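VP5 (Halorubrum pleomorphic virus 2, PDB 6QGI) is a viral envelope protein that probably drives fusion of the virus membrane with that of its haloarchaeal host. Local coordinates at residues A[11-23]-A[283-295]. Sequence-based numbering, arbitrary orientation.
Sequences AGAVGVGWALREF and MSQAIADLIALNV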
loop_
_atom_site.group_PDB
_atom_site.type_symbol
_atom_site.label_atom_id
_atom_site.label_comp_id
_atom_site.label_asym_id
_atom_site.label_seq_id
_atom_site.Cartn_x
_atom_site.Cartn_y
_atom_site.Cartn_z
ATOM N N ALA A 11 -0.282 -6.229 9.174
ATOM C CA ALA A 11 -0.529 -5.023 8.408
ATOM C C ALA A 11 0.005 -5.133 6.968
ATOM O O ALA A 11 0.439 -6.204 6.540
ATOM C CB ALA A 11 0.121 -3.841 9.123
ATOM N N GLY A 12 -0.078 -4.029 6.230
ATOM C CA GLY A 12 0.424 -3.923 4.869
ATOM C C GLY A 12 1.235 -2.660 4.700
ATOM O O GLY A 12 0.960 -1.660 5.365
ATOM N N ALA A 13 2.257 -2.697 3.833
ATOM C CA ALA A 13 3.063 -1.511 3.537
ATOM C C ALA A 13 2.195 -0.514 2.751
ATOM O O ALA A 13 1.249 -0.931 2.075
ATOM C CB ALA A 13 4.304 -1.901 2.753
ATOM N N VAL A 14 2.454 0.792 2.891
ATOM C CA VAL A 14 1.619 1.776 2.203
ATOM C C VAL A 14 2.486 2.623 1.237
ATOM O O VAL A 14 3.491 3.225 1.642
ATOM C CB VAL A 14 0.797 2.645 3.201
ATOM C CG1 VAL A 14 -0.035 3.706 2.478
ATOM C CG2 VAL A 14 -0.100 1.765 4.074
ATOM N N GLY A 15 2.081 2.628 -0.035
ATOM C CA GLY A 15 2.682 3.410 -1.112
ATOM C C GLY A 15 1.566 4.047 -1.915
ATOM O O GLY A 15 0.852 3.345 -2.628
ATOM N N VAL A 16 1.343 5.358 -1.749
ATOM C CA VAL A 16 0.219 6.043 -2.414
ATOM C C VAL A 16 0.687 7.192 -3.329
ATOM O O VAL A 16 -0.160 7.919 -3.871
ATOM C CB VAL A 16 -0.841 6.546 -1.389
ATOM C CG1 VAL A 16 -1.493 5.389 -0.643
ATOM C CG2 VAL A 16 -0.252 7.555 -0.410
ATOM N N GLY A 17 2.006 7.327 -3.498
ATOM C CA GLY A 17 2.605 8.370 -4.321
ATOM C C GLY A 17 2.176 8.335 -5.771
ATOM O O GLY A 17 2.146 9.378 -6.432
ATOM N N TRP A 18 1.792 7.134 -6.251
ATOM C CA TRP A 18 1.319 6.839 -7.608
ATOM C C TRP A 18 0.023 7.575 -7.944
ATOM O O TRP A 18 -0.301 7.755 -9.121
ATOM C CB TRP A 18 1.110 5.329 -7.773
ATOM C CG TRP A 18 0.092 4.759 -6.834
ATOM C CD1 TRP A 18 0.313 4.289 -5.574
ATOM C CD2 TRP A 18 -1.307 4.594 -7.088
ATOM N NE1 TRP A 18 -0.871 3.897 -5.003
ATOM C CE2 TRP A 18 -1.878 4.037 -5.923
ATOM C CE3 TRP A 18 -2.137 4.871 -8.188
ATOM C CZ2 TRP A 18 -3.243 3.747 -5.827
ATOM C CZ3 TRP A 18 -3.489 4.581 -8.094
ATOM C CH2 TRP A 18 -4.028 4.016 -6.930
ATOM N N ALA A 19 -0.737 7.960 -6.909
ATOM C CA ALA A 19 -1.981 8.700 -7.063
ATOM C C ALA A 19 -1.712 10.205 -7.043
ATOM O O ALA A 19 -2.620 10.986 -7.300
ATOM C CB ALA A 19 -2.947 8.314 -5.954
ATOM N N LEU A 20 -0.458 10.611 -6.763
ATOM C CA LEU A 20 -0.087 12.024 -6.693
ATOM C C LEU A 20 0.880 12.456 -7.793
ATOM O O LEU A 20 0.746 13.563 -8.309
ATOM C CB LEU A 20 0.527 12.342 -5.326
ATOM C CG LEU A 20 -0.436 12.339 -4.153
ATOM C CD1 LEU A 20 0.306 12.445 -2.874
ATOM C CD2 LEU A 20 -1.444 13.486 -4.261
ATOM N N ARG A 21 1.857 11.599 -8.142
ATOM C CA ARG A 21 2.881 11.915 -9.143
ATOM C C ARG A 21 3.388 10.648 -9.824
ATOM O O ARG A 21 3.003 9.555 -9.412
ATOM C CB ARG A 21 4.047 12.646 -8.455
ATOM C CG ARG A 21 4.823 11.739 -7.499
ATOM C CD ARG A 21 5.639 12.491 -6.488
ATOM N NE ARG A 21 6.003 11.601 -5.387
ATOM C CZ ARG A 21 5.294 11.458 -4.271
ATOM N NH1 ARG A 21 4.181 12.162 -4.091
ATOM N NH2 ARG A 21 5.692 10.621 -3.327
ATOM N N GLU A 22 4.283 10.792 -10.832
ATOM C CA GLU A 22 4.923 9.656 -11.497
ATOM C C GLU A 22 5.713 8.885 -10.431
ATOM O O GLU A 22 6.520 9.477 -9.713
ATOM C CB GLU A 22 5.814 10.125 -12.658
ATOM C CG GLU A 22 6.141 9.019 -13.645
ATOM C CD GLU A 22 7.231 9.305 -14.660
ATOM O OE1 GLU A 22 7.879 10.374 -14.571
ATOM O OE2 GLU A 22 7.444 8.447 -15.547
ATOM N N PHE A 23 5.384 7.606 -10.251
ATOM C CA PHE A 23 5.958 6.757 -9.208
ATOM C C PHE A 23 6.896 5.702 -9.782
ATOM O O PHE A 23 6.702 5.252 -10.914
ATOM C CB PHE A 23 4.817 6.079 -8.426
ATOM C CG PHE A 23 5.024 5.852 -6.944
ATOM C CD1 PHE A 23 5.501 6.874 -6.124
ATOM C CD2 PHE A 23 4.660 4.647 -6.351
ATOM C CE1 PHE A 23 5.679 6.665 -4.753
ATOM C CE2 PHE A 23 4.825 4.445 -4.975
ATOM C CZ PHE A 23 5.328 5.457 -4.186
ATOM N N MET A 283 10.783 13.593 6.423
ATOM C CA MET A 283 9.746 12.747 7.009
ATOM C C MET A 283 9.357 11.621 6.038
ATOM O O MET A 283 9.550 11.750 4.822
ATOM C CB MET A 283 8.509 13.567 7.446
ATOM C CG MET A 283 7.780 14.271 6.311
ATOM S SD MET A 283 6.236 15.051 6.846
ATOM C CE MET A 283 5.141 13.765 6.609
ATOM N N SER A 284 8.819 10.517 6.594
ATOM C CA SER A 284 8.335 9.357 5.851
ATOM C C SER A 284 7.302 9.824 4.810
ATOM O O SER A 284 6.395 10.594 5.136
ATOM C CB SER A 284 7.758 8.323 6.811
ATOM O OG SER A 284 6.749 8.880 7.636
ATOM N N GLN A 285 7.510 9.420 3.544
ATOM C CA GLN A 285 6.760 9.858 2.368
ATOM C C GLN A 285 5.284 9.443 2.317
ATOM O O GLN A 285 4.473 10.241 1.845
ATOM C CB GLN A 285 7.461 9.383 1.087
ATOM C CG GLN A 285 7.157 10.233 -0.152
ATOM C CD GLN A 285 7.242 11.719 0.097
ATOM O OE1 GLN A 285 8.269 12.249 0.532
ATOM N NE2 GLN A 285 6.150 12.422 -0.164
ATOM N N ALA A 286 4.931 8.220 2.746
ATOM C CA ALA A 286 3.542 7.755 2.676
ATOM C C ALA A 286 2.577 8.657 3.474
ATOM O O ALA A 286 1.493 8.952 2.963
ATOM C CB ALA A 286 3.433 6.312 3.137
ATOM N N ILE A 287 2.978 9.148 4.673
ATOM C CA ILE A 287 2.098 10.041 5.440
ATOM C C ILE A 287 2.050 11.432 4.756
ATOM O O ILE A 287 0.966 12.007 4.665
ATOM C CB ILE A 287 2.396 10.110 6.969
ATOM C CG1 ILE A 287 1.343 10.960 7.741
ATOM C CG2 ILE A 287 3.820 10.564 7.282
ATOM C CD1 ILE A 287 -0.130 10.512 7.627
ATOM N N ALA A 288 3.188 11.910 4.197
ATOM C CA ALA A 288 3.254 13.167 3.442
ATOM C C ALA A 288 2.279 13.117 2.257
ATOM O O ALA A 288 1.529 14.063 2.040
ATOM C CB ALA A 288 4.676 13.414 2.956
ATOM N N ASP A 289 2.242 11.969 1.559
ATOM C CA ASP A 289 1.365 11.688 0.428
ATOM C C ASP A 289 -0.098 11.525 0.883
ATOM O O ASP A 289 -0.996 12.008 0.192
ATOM C CB ASP A 289 1.852 10.434 -0.328
ATOM C CG ASP A 289 3.177 10.583 -1.072
ATOM O OD1 ASP A 289 3.633 11.740 -1.264
ATOM O OD2 ASP A 289 3.762 9.546 -1.457
ATOM N N LEU A 290 -0.336 10.876 2.048
ATOM C CA LEU A 290 -1.679 10.698 2.614
ATOM C C LEU A 290 -2.296 12.043 3.037
ATOM O O LEU A 290 -3.508 12.214 2.897
ATOM C CB LEU A 290 -1.678 9.719 3.803
ATOM C CG LEU A 290 -1.668 8.213 3.473
ATOM C CD1 LEU A 290 -1.526 7.395 4.728
ATOM C CD2 LEU A 290 -2.939 7.771 2.735
ATOM N N ILE A 291 -1.468 12.994 3.535
ATOM C CA ILE A 291 -1.916 14.344 3.916
ATOM C C ILE A 291 -2.278 15.092 2.625
ATOM O O ILE A 291 -3.330 15.728 2.566
ATOM C CB ILE A 291 -0.859 15.099 4.785
ATOM C CG1 ILE A 291 -0.730 14.451 6.183
ATOM C CG2 ILE A 291 -1.169 16.611 4.915
ATOM C CD1 ILE A 291 0.636 14.606 6.814
ATOM N N ALA A 292 -1.431 14.962 1.581
ATOM C CA ALA A 292 -1.637 15.573 0.262
ATOM C C ALA A 292 -2.907 15.043 -0.424
ATOM O O ALA A 292 -3.538 15.777 -1.189
ATOM C CB ALA A 292 -0.434 15.322 -0.618
ATOM N N LEU A 293 -3.286 13.777 -0.130
ATOM C CA LEU A 293 -4.493 13.138 -0.661
ATOM C C LEU A 293 -5.700 13.431 0.239
ATOM O O LEU A 293 -6.772 12.866 0.039
ATOM C CB LEU A 293 -4.288 11.626 -0.844
ATOM C CG LEU A 293 -3.465 11.221 -2.066
ATOM C CD1 LEU A 293 -2.784 9.892 -1.849
ATOM C CD2 LEU A 293 -4.311 11.215 -3.339
ATOM N N ASN A 294 -5.522 14.348 1.213
ATOM C CA ASN A 294 -6.534 14.838 2.151
ATOM C C ASN A 294 -7.299 13.696 2.863
ATOM O O ASN A 294 -8.534 13.700 2.952
ATOM C CB ASN A 294 -7.494 15.791 1.432
ATOM C CG ASN A 294 -8.296 16.653 2.358
ATOM O OD1 ASN A 294 -7.768 17.250 3.306
ATOM N ND2 ASN A 294 -9.593 16.725 2.099
ATOM N N VAL A 295 -6.546 12.732 3.390
ATOM C CA VAL A 295 -7.112 11.607 4.127
ATOM C C VAL A 295 -7.210 12.055 5.598
ATOM O O VAL A 295 -6.192 12.491 6.132
ATOM C CB VAL A 295 -6.262 10.317 3.916
ATOM C CG1 VAL A 295 -6.721 9.180 4.821
ATOM C CG2 VAL A 295 -6.283 9.877 2.453
HETATM O O HOH W 1 3.779 6.870 -0.639
#
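Arg-21 and the buried Asp-289 form an end-on salt bridge whose guanidinium and carboxylate planes are twisted 53° apart. NH2 of Arg-21 reaches the syn lone pair of Asp-289 OD2 at 2.9 Å, while NH1 of Arg-21 meets OD1 of Asp-289 at 2.9 Å from above the carboxylate plane. From the opposite face the amide of Gln-285 gives its NE2 hydrogen to OD1 of Asp-289 (2.8 Å), and a bend at chi2 (46°) swings the amide there. A water donates to OD2 and accepts from Val-16 N, tying the carboxylate to the loop backbone. An aspartate so surrounded by donors probably stays ionised despite its burial. Gly-17, lacking a side chain, brings its CA to 3.3 Å from Asp-289 OD2 and above one guanidinium face, toward the rim, with the Phe-23 ring packed on its backbone.

Beside this polar cluster, aliphatic side chains join the loop and 3-10 turn (17-19) after strand 11-13 to helix 285-292, which closes with a Schellman motif at Asn-294. Val-16 CG2 rests against both Asp-289 CB (3.6 Å) and Leu-293 CD1, and Leu-20 lays CD1 against Ala-292 CB (3.7 Å) and CD2 against Leu-293 CG. The small Ala-286 lets the Val-14 carbonyl come close.

Helix 270-279 adds Ala-274 and Ala-278 around the salt bridge, Val-69 and Thr-72 of helix 66-86 flank the leucines, and Tyr-344 of strand 343-355 touches Val-14 and Leu-290.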